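Local coordinates for 3-oxoacyl-[acyl-carrier-protein] synthase (Arabidopsis thaliana, PDB 2IX4), which catalyses the condensation steps of mitochondrial fatty acid synthesis, adding two carbons from malonyl-ACP to a growing acyl chain, at residues 90-95 with 156-161; 104-109 with 164-169; 131-136 with 143-148; 286-291 with 324-329; 330-335 with 392-397. One frame throughout, in Å; residues are numbered along the deposited sequence. Where two conformers were deposited one is given.

Contact 1: residues 90-95 with 156-161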
# COMPACT_ATOMS: atom_id res chain seq x y z
N GLY A 90 15.07 4.71 5.67
CA GLY A 90 15.91 5.17 6.78
C GLY A 90 15.16 5.99 7.82
O GLY A 90 15.41 5.86 9.02
N TYR A 91 14.23 6.84 7.35
CA TYR A 91 13.39 7.63 8.24
C TYR A 91 12.53 6.74 9.14
O TYR A 91 12.44 6.97 10.35
CB TYR A 91 12.48 8.58 7.45
CG TYR A 91 13.17 9.71 6.71
CD1 TYR A 91 12.50 10.40 5.70
CD2 TYR A 91 14.49 10.07 7.00
CE1 TYR A 91 13.12 11.43 5.02
CE2 TYR A 91 15.12 11.11 6.31
CZ TYR A 91 14.42 11.78 5.32
OH TYR A 91 15.02 12.80 4.63
N ALA A 92 11.92 5.72 8.53
CA ALA A 92 11.05 4.79 9.23
C ALA A 92 11.82 3.97 10.26
O ALA A 92 11.34 3.78 11.37
CB ALA A 92 10.34 3.88 8.24
N VAL A 93 13.00 3.50 9.88
CA VAL A 93 13.83 2.71 10.80
C VAL A 93 14.26 3.58 11.98
O VAL A 93 14.20 3.14 13.13
CB VAL A 93 15.05 2.07 10.07
CG1 VAL A 93 16.00 1.40 11.07
CG2 VAL A 93 14.57 1.06 9.04
N CYS A 94 14.68 4.81 11.69
CA CYS A 94 15.04 5.78 12.73
C CYS A 94 13.89 6.01 13.72
O CYS A 94 14.08 5.91 14.94
CB CYS A 94 15.46 7.11 12.09
SG CYS A 94 15.90 8.41 13.26
N ALA A 95 12.71 6.29 13.18
CA ALA A 95 11.51 6.51 13.99
C ALA A 95 11.07 5.26 14.74
O ALA A 95 10.66 5.34 15.91
CB ALA A 95 10.38 7.04 13.12
N ASN A 156 6.51 -0.87 0.28
CA ASN A 156 6.31 -1.73 1.45
C ASN A 156 7.60 -2.02 2.22
O ASN A 156 7.56 -2.62 3.29
CB ASN A 156 5.66 -3.05 1.04
CG ASN A 156 6.56 -3.90 0.16
OD1 ASN A 156 6.94 -3.49 -0.94
ND2 ASN A 156 6.90 -5.10 0.63
N MET A 157 8.73 -1.57 1.67
CA MET A 157 10.03 -2.01 2.16
C MET A 157 10.45 -1.47 3.53
O MET A 157 11.33 -2.04 4.18
CB MET A 157 11.12 -1.78 1.11
CG MET A 157 11.04 -2.75 -0.07
SD MET A 157 11.07 -4.51 0.38
CE MET A 157 12.74 -4.68 0.99
N ALA A 158 9.82 -0.39 3.98
CA ALA A 158 10.08 0.13 5.33
C ALA A 158 9.69 -0.90 6.39
O ALA A 158 10.45 -1.14 7.34
CB ALA A 158 9.35 1.45 5.56
N SER A 159 8.53 -1.53 6.22
CA SER A 159 8.10 -2.65 7.06
C SER A 159 9.07 -3.82 7.02
O SER A 159 9.36 -4.42 8.06
CB SER A 159 6.71 -3.15 6.64
OG SER A 159 5.72 -2.17 6.89
N GLY A 160 9.56 -4.14 5.83
CA GLY A 160 10.53 -5.21 5.63
C GLY A 160 11.82 -4.99 6.41
O GLY A 160 12.29 -5.89 7.11
N HIS A 161 12.37 -3.78 6.31
CA HIS A 161 13.62 -3.43 6.98
C HIS A 161 13.49 -3.35 8.50
O HIS A 161 14.41 -3.73 9.23
CB HIS A 161 14.19 -2.13 6.43
CG HIS A 161 14.80 -2.28 5.07
ND1 HIS A 161 16.16 -2.41 4.87
CD2 HIS A 161 14.24 -2.34 3.84
CE1 HIS A 161 16.41 -2.52 3.58
NE2 HIS A 161 15.26 -2.49 2.93
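The methyl group of Ala92 presses on that of Ala158, their CB atoms 3.8 Å apart, where helix 87-102 runs beside helix 157-166. Ala92 aims its CB at the other helix, while Ala158 offers its methyl more from the flank. Because both residues stop at CB, the two backbones can draw close: the CA atoms of Ala92 and Ala158 are separated by 6.2 Å, the nearest such pair of the two segments.

A second, looser touch lies beside the alanines. CG2 of Val93 rests 4.1 Å from CB of His161. With CG1 of the valine anti to its backbone N (chi1 173°), CG2 is left beside that N and is the branch that meets the histidine. His161 joins in through its CB alone, since its imidazole turns back along its own helix and sets an edge, in plane, against the carbonyl carbon of Met157. A beta-branched valine and the aliphatic root of a histidine thus add a second apolar touch beside the alanine pair.

Both alanines also touch Ile120 of strand 116-122 and Thr206 of strand 200-207, so the pair of helices lies against these two strands, in keeping with the layered helix-and-sheet build of the thiolase fold. Helix 157-166 also borders the second subunit: Met157 packs on Gly420 and His161 on Ile286 of that subunit.

Only carbon meets carbon across this interface. It is an apolar contact, held by van der Waals packing of small residues and matching shape, and it adds no directional bond.

Contact 2: residues 104-109 with 164-169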
# COMPACT_ATOMS: atom_id res chain seq x y z
N GLU A 104 10.08 0.25 25.34
CA GLU A 104 10.93 -0.79 25.94
C GLU A 104 10.58 -2.17 25.38
O GLU A 104 10.50 -3.16 26.11
CB GLU A 104 10.86 -0.75 27.48
CG GLU A 104 11.28 0.59 28.07
CD GLU A 104 11.51 0.56 29.57
OE1 GLU A 104 11.15 -0.45 30.23
OE2 GLU A 104 12.06 1.55 30.10
N TRP A 105 10.36 -2.21 24.06
CA TRP A 105 10.00 -3.44 23.37
C TRP A 105 11.07 -3.86 22.38
O TRP A 105 11.00 -3.54 21.19
CB TRP A 105 8.63 -3.31 22.68
CG TRP A 105 8.10 -4.64 22.20
CD1 TRP A 105 7.94 -5.03 20.90
CD2 TRP A 105 7.70 -5.75 23.01
NE1 TRP A 105 7.44 -6.31 20.85
CE2 TRP A 105 7.29 -6.78 22.13
CE3 TRP A 105 7.64 -5.97 24.39
CZ2 TRP A 105 6.82 -8.01 22.59
CZ3 TRP A 105 7.17 -7.21 24.85
CH2 TRP A 105 6.77 -8.21 23.95
N LEU A 106 12.07 -4.57 22.88
CA LEU A 106 13.10 -5.17 22.05
C LEU A 106 13.22 -6.64 22.44
O LEU A 106 14.23 -7.04 23.02
CB LEU A 106 14.43 -4.42 22.23
CG LEU A 106 14.45 -2.93 21.85
CD1 LEU A 106 15.63 -2.21 22.51
CD2 LEU A 106 14.46 -2.72 20.34
N PRO A 107 12.19 -7.45 22.14
CA PRO A 107 12.16 -8.82 22.64
C PRO A 107 13.28 -9.69 22.08
O PRO A 107 13.67 -9.53 20.92
CB PRO A 107 10.79 -9.34 22.18
CG PRO A 107 10.44 -8.51 21.01
CD PRO A 107 11.00 -7.15 21.31
N THR A 108 13.79 -10.59 22.91
CA THR A 108 14.79 -11.55 22.48
C THR A 108 14.16 -12.93 22.25
O THR A 108 14.70 -13.75 21.50
CB THR A 108 15.91 -11.69 23.53
OG1 THR A 108 15.33 -12.00 24.80
CG2 THR A 108 16.69 -10.39 23.65
N GLU A 109 13.02 -13.17 22.89
CA GLU A 109 12.34 -14.46 22.82
C GLU A 109 11.55 -14.58 21.52
O GLU A 109 10.88 -13.63 21.12
CB GLU A 109 11.42 -14.64 24.03
CG GLU A 109 12.14 -14.76 25.37
CD GLU A 109 12.88 -16.08 25.53
OE1 GLU A 109 13.97 -16.09 26.15
OE2 GLU A 109 12.37 -17.12 25.05
N MET A 164 13.03 -7.05 9.81
CA MET A 164 14.35 -7.68 9.73
C MET A 164 15.29 -7.26 10.86
O MET A 164 15.98 -8.10 11.44
CB MET A 164 15.03 -7.36 8.40
CG MET A 164 14.62 -8.24 7.23
SD MET A 164 15.41 -7.70 5.69
CE MET A 164 17.14 -7.96 6.07
N LYS A 165 15.31 -5.96 11.16
CA LYS A 165 16.23 -5.42 12.16
C LYS A 165 15.97 -6.01 13.55
O LYS A 165 16.91 -6.30 14.29
CB LYS A 165 16.16 -3.89 12.20
CG LYS A 165 17.18 -3.23 13.13
CD LYS A 165 17.16 -1.71 13.02
CE LYS A 165 17.99 -1.04 14.11
NZ LYS A 165 19.44 -1.39 14.03
N TYR A 166 14.70 -6.20 13.89
CA TYR A 166 14.31 -6.61 15.24
C TYR A 166 13.82 -8.06 15.33
O TYR A 166 13.56 -8.56 16.43
CB TYR A 166 13.27 -5.63 15.80
CG TYR A 166 13.72 -4.19 15.74
CD1 TYR A 166 13.28 -3.35 14.72
CD2 TYR A 166 14.62 -3.68 16.68
CE1 TYR A 166 13.70 -2.02 14.65
CE2 TYR A 166 15.04 -2.36 16.62
CZ TYR A 166 14.58 -1.54 15.60
OH TYR A 166 15.01 -0.24 15.54
N GLY A 167 13.72 -8.72 14.19
CA GLY A 167 13.29 -10.12 14.13
C GLY A 167 11.79 -10.26 14.34
O GLY A 167 11.33 -11.27 14.88
N PHE A 168 11.04 -9.26 13.90
CA PHE A 168 9.59 -9.25 14.10
C PHE A 168 8.89 -10.09 13.04
O PHE A 168 8.96 -9.79 11.84
CB PHE A 168 9.05 -7.81 14.11
CG PHE A 168 9.49 -6.99 15.30
CD1 PHE A 168 9.50 -5.60 15.23
CD2 PHE A 168 9.89 -7.60 16.49
CE1 PHE A 168 9.90 -4.83 16.32
CE2 PHE A 168 10.30 -6.84 17.59
CZ PHE A 168 10.30 -5.45 17.50
N GLN A 169 8.22 -11.16 13.48
CA GLN A 169 7.66 -12.16 12.58
C GLN A 169 6.13 -12.23 12.60
O GLN A 169 5.54 -13.18 12.08
CB GLN A 169 8.27 -13.54 12.87
CG GLN A 169 9.78 -13.59 12.67
CD GLN A 169 10.43 -14.73 13.41
OE1 GLN A 169 10.27 -15.89 13.04
NE2 GLN A 169 11.18 -14.41 14.46
O HOH W 1 13.72 -7.64 19.04
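Trp105 and Phe168 hold their rings almost parallel yet slid so far apart that they barely overlap. The phenyl centroid is 5.9 Å from that of the indole five-membered ring, and the planes differ by 27°. The touch itself is made at the margins, CD1 of Trp105 to CZ of Phe168 at 4.2 Å.

Pro107 completes this corner with its compact, rigid ring. Its CD meets CE2 of Phe168 at 3.8 Å, arriving at the edge of the phenyl near its plane, and the same CD sits over one face of the Trp105 indole, toward the rim. One face of the phenyl is taken by CB of Tyr166, centred above it. Further out, CD2 of Leu106 approaches the Tyr166 ring obliquely, 3.8 Å from its CE2; this approach follows from CG of the leucine standing beside the backbone N (chi1 -61°).

Polar linkage is left to one water, which donates to both backbones: to O of Pro107 at 2.7 Å and to O of Tyr166 at 2.8 Å. It thereby serves a carbonyl at the helix end and one in the loop. The carbonyl oxygen of Trp105, by contrast, is buried here without a partner in the model.

Gly167 carries the chain out of helix 157-166 with positive phi, which costs it little as it has no CB. Glu104, also with positive phi, is the C-prime residue of the Schellman motif ending helix 87-102. Between these helix ends, Phe168 reaches Thr116 and Val118 of strand 116-122 and Val202 of strand 200-207, while Trp105 lies on Val200 and, through NE1, bonds to Thr116.

Contact 3: residues 131-136 with 143-148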
# COMPACT_ATOMS: atom_id res chain seq x y z
N VAL A 131 14.28 8.13 -11.31
CA VAL A 131 14.80 9.16 -12.22
C VAL A 131 16.25 8.86 -12.63
O VAL A 131 16.60 8.95 -13.81
CB VAL A 131 14.66 10.59 -11.61
CG1 VAL A 131 15.52 11.61 -12.36
CG2 VAL A 131 13.20 11.03 -11.60
N GLU A 132 17.07 8.49 -11.65
CA GLU A 132 18.46 8.10 -11.91
C GLU A 132 18.56 6.91 -12.86
O GLU A 132 19.40 6.89 -13.76
CB GLU A 132 19.21 7.81 -10.61
CG GLU A 132 19.56 9.06 -9.80
CD GLU A 132 20.66 8.84 -8.77
OE1 GLU A 132 21.13 7.69 -8.61
OE2 GLU A 132 21.05 9.83 -8.11
N ALA A 133 17.69 5.92 -12.64
CA ALA A 133 17.64 4.73 -13.49
C ALA A 133 17.15 5.05 -14.91
O ALA A 133 17.69 4.53 -15.89
CB ALA A 133 16.75 3.67 -12.85
N ALA A 134 16.15 5.92 -15.01
CA ALA A 134 15.61 6.34 -16.31
C ALA A 134 16.64 7.13 -17.12
O ALA A 134 16.65 7.08 -18.35
CB ALA A 134 14.34 7.15 -16.11
N GLN A 135 17.51 7.86 -16.41
CA GLN A 135 18.62 8.58 -17.04
C GLN A 135 19.59 7.61 -17.74
O GLN A 135 20.15 7.94 -18.78
CB GLN A 135 19.37 9.42 -16.00
CG GLN A 135 20.42 10.37 -16.57
CD GLN A 135 21.35 10.93 -15.51
OE1 GLN A 135 21.29 10.55 -14.34
NE2 GLN A 135 22.22 11.85 -15.92
N LEU A 136 19.77 6.43 -17.15
CA LEU A 136 20.59 5.37 -17.75
C LEU A 136 20.03 4.91 -19.10
O LEU A 136 20.79 4.60 -20.01
CB LEU A 136 20.75 4.18 -16.80
CG LEU A 136 21.32 4.44 -15.40
CD1 LEU A 136 21.35 3.15 -14.60
CD2 LEU A 136 22.72 5.05 -15.46
N ARG A 143 24.26 -0.61 -18.04
CA ARG A 143 25.21 -1.48 -17.33
C ARG A 143 25.40 -1.05 -15.87
O ARG A 143 25.65 -1.88 -15.00
CB ARG A 143 26.56 -1.48 -18.05
CG ARG A 143 27.65 -2.34 -17.41
CD ARG A 143 29.04 -1.83 -17.76
NE ARG A 143 30.08 -2.73 -17.27
CZ ARG A 143 30.65 -3.70 -17.99
NH1 ARG A 143 30.29 -3.90 -19.26
NH2 ARG A 143 31.58 -4.47 -17.45
N ARG A 144 25.25 0.25 -15.62
CA ARG A 144 25.42 0.82 -14.28
C ARG A 144 24.25 0.52 -13.33
O ARG A 144 24.37 0.70 -12.12
CB ARG A 144 25.64 2.35 -14.35
CG ARG A 144 26.71 2.81 -15.33
CD ARG A 144 28.13 2.60 -14.82
NE ARG A 144 28.57 3.70 -13.96
CZ ARG A 144 29.84 3.92 -13.59
NH1 ARG A 144 30.82 3.12 -14.01
NH2 ARG A 144 30.13 4.95 -12.81
N LEU A 145 23.12 0.07 -13.89
CA LEU A 145 21.91 -0.18 -13.09
C LEU A 145 22.19 -1.10 -11.90
O LEU A 145 22.84 -2.14 -12.05
CB LEU A 145 20.77 -0.75 -13.95
CG LEU A 145 19.38 -0.87 -13.31
CD1 LEU A 145 18.79 0.49 -13.02
CD2 LEU A 145 18.45 -1.67 -14.19
N SER A 146 21.70 -0.70 -10.73
CA SER A 146 21.96 -1.41 -9.49
C SER A 146 21.06 -2.63 -9.33
O SER A 146 19.88 -2.58 -9.68
CB SER A 146 21.77 -0.46 -8.29
OG SER A 146 21.99 -1.13 -7.06
N PRO A 147 21.62 -3.74 -8.78
CA PRO A 147 20.80 -4.91 -8.43
C PRO A 147 19.82 -4.59 -7.30
O PRO A 147 18.85 -5.33 -7.10
CB PRO A 147 21.84 -5.93 -7.93
CG PRO A 147 23.16 -5.43 -8.42
CD PRO A 147 23.04 -3.95 -8.48
N PHE A 148 20.07 -3.49 -6.59
CA PHE A 148 19.23 -3.05 -5.47
C PHE A 148 18.15 -2.05 -5.89
O PHE A 148 17.44 -1.53 -5.04
CB PHE A 148 20.08 -2.45 -4.36
CG PHE A 148 21.13 -3.38 -3.81
CD1 PHE A 148 22.47 -3.20 -4.13
CD2 PHE A 148 20.77 -4.43 -2.97
CE1 PHE A 148 23.44 -4.06 -3.63
CE2 PHE A 148 21.74 -5.29 -2.46
CZ PHE A 148 23.08 -5.10 -2.79
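Leu136 and Leu145 form the close half of this contact, and Arg144 the loose half. CD1 of Leu136, at the end of a side chain aimed at the opposing segment, settles against the backbone of Leu145, 3.6 Å from its N. It is 4.0 Å from CB of Leu145 as well, so one methyl covers both the main chain and the root of the side chain. Leu145 answers by reaching back to the helix: its CG is anti to the backbone N (chi1 -171°), which brings CD1 to within 3.8 Å of CB of Ala133. A small alanine suits that position because it leaves room for the leucine branch.

The two segments are a helix and the returning chain, joined by a short connection, and the unit belongs to the dimer interface of the synthase. Ala134 packs on Ala134 of the second subunit, and Leu145 on Gly217 of that subunit, in helix 212-220, which also carries Phe218 of the hexanoic acid pocket. Just ahead of helix 149-153 the returning loop makes an ST turn, the N of Phe148 donating to OG of Ser146 at 3.1 Å with an N-H...O angle of 155°.

Toward solvent the fit slackens. CD2 of Leu136 comes no nearer than 4.1 Å to CB of Arg144, and the two side chains cross at about a right angle. Beyond CB the arginine bends at chi2 and chi3 and leads its guanidinium away from the helix, so its aliphatic root does the packing and its charge stays in an exposed position.

Contact 4: residues 286-291 with 324-329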
# COMPACT_ATOMS: atom_id res chain seq x y z
N ILE A 286 -10.52 12.46 -8.58
CA ILE A 286 -9.18 11.90 -8.33
C ILE A 286 -8.34 12.70 -7.33
O ILE A 286 -7.53 12.13 -6.60
CB ILE A 286 -8.38 11.68 -9.66
CG1 ILE A 286 -8.28 12.97 -10.47
CG2 ILE A 286 -9.01 10.55 -10.48
CD1 ILE A 286 -7.37 12.88 -11.70
N THR A 287 -8.56 14.02 -7.30
CA THR A 287 -7.74 14.94 -6.50
C THR A 287 -8.54 15.89 -5.61
O THR A 287 -8.05 16.34 -4.57
CB THR A 287 -6.79 15.78 -7.40
OG1 THR A 287 -7.57 16.52 -8.35
CG2 THR A 287 -5.79 14.90 -8.14
N GLN A 288 -9.77 16.21 -6.02
CA GLN A 288 -10.62 17.18 -5.32
C GLN A 288 -11.68 16.52 -4.44
O GLN A 288 -12.38 15.60 -4.89
CB GLN A 288 -11.33 18.09 -6.33
CG GLN A 288 -10.48 19.23 -6.88
CD GLN A 288 -11.31 20.21 -7.70
OE1 GLN A 288 -12.35 20.69 -7.25
NE2 GLN A 288 -10.83 20.51 -8.91
N PRO A 289 -11.82 16.99 -3.18
CA PRO A 289 -12.93 16.56 -2.32
C PRO A 289 -14.26 17.18 -2.77
O PRO A 289 -14.25 18.19 -3.46
CB PRO A 289 -12.53 17.09 -0.95
CG PRO A 289 -11.68 18.27 -1.23
CD PRO A 289 -10.94 17.95 -2.50
N PRO A 290 -15.40 16.58 -2.36
CA PRO A 290 -16.70 17.16 -2.72
C PRO A 290 -16.97 18.43 -1.92
O PRO A 290 -16.45 18.58 -0.82
CB PRO A 290 -17.71 16.07 -2.32
CG PRO A 290 -16.90 14.88 -1.90
CD PRO A 290 -15.55 15.36 -1.54
N GLU A 291 -17.79 19.32 -2.48
CA GLU A 291 -18.10 20.61 -1.84
C GLU A 291 -18.60 20.44 -0.40
O GLU A 291 -18.20 21.19 0.50
CB GLU A 291 -19.13 21.38 -2.68
CG GLU A 291 -19.24 22.87 -2.35
CD GLU A 291 -20.25 23.61 -3.21
OE1 GLU A 291 -21.15 22.96 -3.79
OE2 GLU A 291 -20.16 24.86 -3.29
N THR A 324 -4.83 24.47 1.39
CA THR A 324 -5.40 24.53 0.05
C THR A 324 -6.77 25.20 0.09
O THR A 324 -7.58 24.89 0.97
CB THR A 324 -5.53 23.13 -0.58
OG1 THR A 324 -6.35 22.29 0.25
CG2 THR A 324 -4.15 22.49 -0.72
N PRO A 325 -7.02 26.14 -0.84
CA PRO A 325 -8.28 26.90 -0.89
C PRO A 325 -9.56 26.06 -0.75
O PRO A 325 -10.38 26.35 0.12
CB PRO A 325 -8.23 27.58 -2.27
CG PRO A 325 -6.79 27.78 -2.50
CD PRO A 325 -6.10 26.58 -1.91
N ILE A 326 -9.72 25.04 -1.59
CA ILE A 326 -10.93 24.20 -1.56
C ILE A 326 -10.88 23.23 -0.38
O ILE A 326 -11.81 23.19 0.43
CB ILE A 326 -11.15 23.45 -2.91
CG1 ILE A 326 -11.59 24.44 -3.99
CG2 ILE A 326 -12.18 22.34 -2.75
CD1 ILE A 326 -11.48 23.92 -5.41
N GLY A 327 -9.79 22.48 -0.28
CA GLY A 327 -9.63 21.43 0.73
C GLY A 327 -9.90 21.86 2.16
O GLY A 327 -10.64 21.18 2.87
N ASP A 328 -9.29 22.97 2.57
CA ASP A 328 -9.41 23.45 3.96
C ASP A 328 -10.84 23.83 4.31
O ASP A 328 -11.33 23.51 5.39
CB ASP A 328 -8.47 24.63 4.21
CG ASP A 328 -7.00 24.25 4.13
OD1 ASP A 328 -6.66 23.22 3.51
OD2 ASP A 328 -6.17 25.00 4.69
N ALA A 329 -11.50 24.53 3.38
CA ALA A 329 -12.89 24.96 3.53
C ALA A 329 -13.84 23.76 3.63
O ALA A 329 -14.76 23.77 4.46
CB ALA A 329 -13.29 25.86 2.37
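Apolar packing comes first, from Pro289 on Ile326 and Gly327. CG of the proline ring lies 4.2 Å from CA of Gly327 and 4.4 Å from CG2 of Ile326, a light touch near the N-terminal end of helix 325-339. Proline brings a compact apolar ring without an N-H to satisfy. Glycine suits its place because a CB on Gly327 would crowd OG1 of Thr324 in the conformer given. Ile326 has CG2 anti to its backbone N and CG1 beside that N (chi1 -72°), which presents both branches to the loop.

A mixed contact follows. The extended Gln288 reaches across obliquely to set OE1 3.8 Å from CD1 of Ile326, oxygen beside methyl, at an exposed place where a polar amide can also meet water.

Hydrogen bonding is kept within 324-329. Asp328 OD1 accepts from N of Thr324 at 3.1 Å, nearly straight at 164° but from above the carboxylate plane, while N of Asp328 donates to O of Thr324 at 3.0 Å. Thr324 and Asp328 are thus joined by two bonds, one through the carboxylate and one through the backbone.

This surface loop-to-helix packing borders the catalytic region: Gly327 lies about 7 Å from the side chain of His320, a predicted active-site residue. The loop of 286-291 runs between strand 272-281 and helix 294-307, and its Ile286 shares backbone hydrogen bonds with Gly420, between strands 411-418 and 422-429.

Contact 5: residues 330-335 with 392-397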
# COMPACT_ATOMS: atom_id res chain seq x y z
N VAL A 330 -13.61 22.76 2.79
CA VAL A 330 -14.41 21.53 2.79
C VAL A 330 -14.33 20.83 4.15
O VAL A 330 -15.35 20.44 4.72
CB VAL A 330 -14.01 20.58 1.63
CG1 VAL A 330 -14.62 19.20 1.82
CG2 VAL A 330 -14.43 21.16 0.29
N GLU A 331 -13.12 20.68 4.67
CA GLU A 331 -12.95 20.04 5.98
C GLU A 331 -13.59 20.88 7.09
O GLU A 331 -14.25 20.32 7.97
CB GLU A 331 -11.47 19.76 6.28
CG GLU A 331 -11.28 18.91 7.54
CD GLU A 331 -9.83 18.63 7.85
OE1 GLU A 331 -8.95 19.28 7.25
OE2 GLU A 331 -9.56 17.75 8.70
N ALA A 332 -13.40 22.19 7.04
CA ALA A 332 -14.03 23.11 8.00
C ALA A 332 -15.54 22.93 8.01
O ALA A 332 -16.16 22.85 9.07
CB ALA A 332 -13.66 24.55 7.69
N ARG A 333 -16.12 22.85 6.81
CA ARG A 333 -17.55 22.60 6.62
C ARG A 333 -17.95 21.25 7.23
O ARG A 333 -18.98 21.15 7.89
CB ARG A 333 -17.86 22.63 5.12
CG ARG A 333 -19.27 23.07 4.78
CD ARG A 333 -19.38 23.43 3.30
NE ARG A 333 -18.64 24.64 2.96
CZ ARG A 333 -17.60 24.69 2.12
NH1 ARG A 333 -17.17 23.60 1.51
NH2 ARG A 333 -17.00 25.85 1.88
N ALA A 334 -17.11 20.24 7.01
CA ALA A 334 -17.34 18.90 7.53
C ALA A 334 -17.25 18.83 9.06
O ALA A 334 -18.03 18.13 9.69
CB ALA A 334 -16.36 17.92 6.90
N ILE A 335 -16.30 19.57 9.63
CA ILE A 335 -16.17 19.68 11.09
C ILE A 335 -17.41 20.36 11.69
O ILE A 335 -17.88 19.95 12.75
CB ILE A 335 -14.85 20.40 11.51
CG1 ILE A 335 -13.64 19.54 11.14
CG2 ILE A 335 -14.84 20.71 13.01
CD1 ILE A 335 -12.29 20.26 11.21
N PRO A 392 -13.65 32.93 5.70
CA PRO A 392 -15.01 33.42 5.93
C PRO A 392 -15.95 32.45 6.66
O PRO A 392 -16.89 32.90 7.32
CB PRO A 392 -15.53 33.67 4.52
CG PRO A 392 -14.33 34.04 3.76
CD PRO A 392 -13.20 33.23 4.33
N ILE A 393 -15.70 31.15 6.55
CA ILE A 393 -16.51 30.15 7.25
C ILE A 393 -16.39 30.30 8.78
O ILE A 393 -17.32 29.98 9.52
CB ILE A 393 -16.16 28.69 6.81
CG1 ILE A 393 -17.28 27.72 7.20
CG2 ILE A 393 -14.81 28.23 7.38
CD1 ILE A 393 -17.28 26.41 6.43
N PHE A 394 -15.25 30.82 9.23
CA PHE A 394 -14.97 30.97 10.65
C PHE A 394 -15.49 32.29 11.21
O PHE A 394 -15.57 33.29 10.50
CB PHE A 394 -13.47 30.84 10.92
CG PHE A 394 -12.89 29.53 10.49
CD1 PHE A 394 -11.94 29.48 9.48
CD2 PHE A 394 -13.28 28.34 11.10
CE1 PHE A 394 -11.39 28.26 9.08
CE2 PHE A 394 -12.75 27.12 10.70
CZ PHE A 394 -11.80 27.08 9.69
N ASP A 395 -15.86 32.27 12.49
CA ASP A 395 -16.27 33.48 13.20
C ASP A 395 -15.61 33.53 14.58
O ASP A 395 -14.75 32.70 14.89
CB ASP A 395 -17.80 33.57 13.30
CG ASP A 395 -18.43 32.42 14.08
OD1 ASP A 395 -17.78 31.84 14.98
OD2 ASP A 395 -19.61 32.10 13.81
N LYS A 396 -16.02 34.50 15.39
CA LYS A 396 -15.47 34.69 16.74
C LYS A 396 -15.39 33.41 17.57
O LYS A 396 -14.42 33.21 18.31
CB LYS A 396 -16.24 35.79 17.48
CG LYS A 396 -17.77 35.70 17.37
CD LYS A 396 -18.40 37.09 17.45
CE LYS A 396 -19.89 37.02 17.78
NZ LYS A 396 -20.14 36.71 19.22
N ARG A 397 -16.39 32.54 17.43
CA ARG A 397 -16.46 31.30 18.19
C ARG A 397 -15.87 30.10 17.44
O ARG A 397 -14.95 29.45 17.93
CB ARG A 397 -17.91 31.02 18.62
CG ARG A 397 -18.40 31.91 19.76
CD ARG A 397 -19.92 31.93 19.86
NE ARG A 397 -20.53 32.72 18.79
CZ ARG A 397 -21.33 32.24 17.85
NH1 ARG A 397 -21.65 30.94 17.83
NH2 ARG A 397 -21.83 33.05 16.92
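Ala332 lies against both Phe394 and Ile393, and this carbon-to-carbon packing is the heart of the contact. Its methyl points at the loop and meets CZ of Phe394 at 3.7 Å and CG2 of Ile393 at 3.9 Å. Alanine leaves room here for two bulky partners at once. CG2 of Ile393 also sits over the centre of one face of the Phe394 ring, so the two neighbours in the loop are packed on each other as well as on the helix.

Arg333 brings a polar residue into the packing. Because CG1 of Ile393 is anti to the backbone N (chi1 -161°), CD1 extends along the helix surface to Arg333, 3.8 Å from its N and 4.0 Å from its CB. The two side chains cross at about a right angle. The arginine gives its aliphatic part to the isoleucine, while NH1 is held by the carbonyl oxygen of Glu291.

Polar bonds within 392-397 shape the loop. Asp395 OD1 accepts from N of Arg397 at 2.9 Å in an Asx turn, and a long ion pair, charges only, joins Asp395 OD2 to Arg397 NH2.

The contact is a partly buried packing of a loop on helix 325-339 of the thiolase-like fold, a helix whose Glu331 bonds to the backbone N atoms of Ala321 and of His320, a predicted active-site residue, and to Asn415 of the potassium site.

Overall arrangement
Following the chain from the N terminus, contact 1 opens on helix 87-102 and contact 2 opens just beyond that helix; they close in the same order on and after helix 157-166, so their loops cross. They join helix 87-102 and its following loop to helix 157-166 and its exit. Contact 3, nested inside both, folds helix 127-138 against its returning loop at the dimer interface. Contact 4 then closes a loop between 286-291 and the start of helix 325-339. Contact 5 follows in series, from the same helix to the loop 392-397, and touches contact 4 where Pro290 meets Val330. Contacts 1 and 4 lie on opposite sides of the chain's centre, with centres about 31 Å apart.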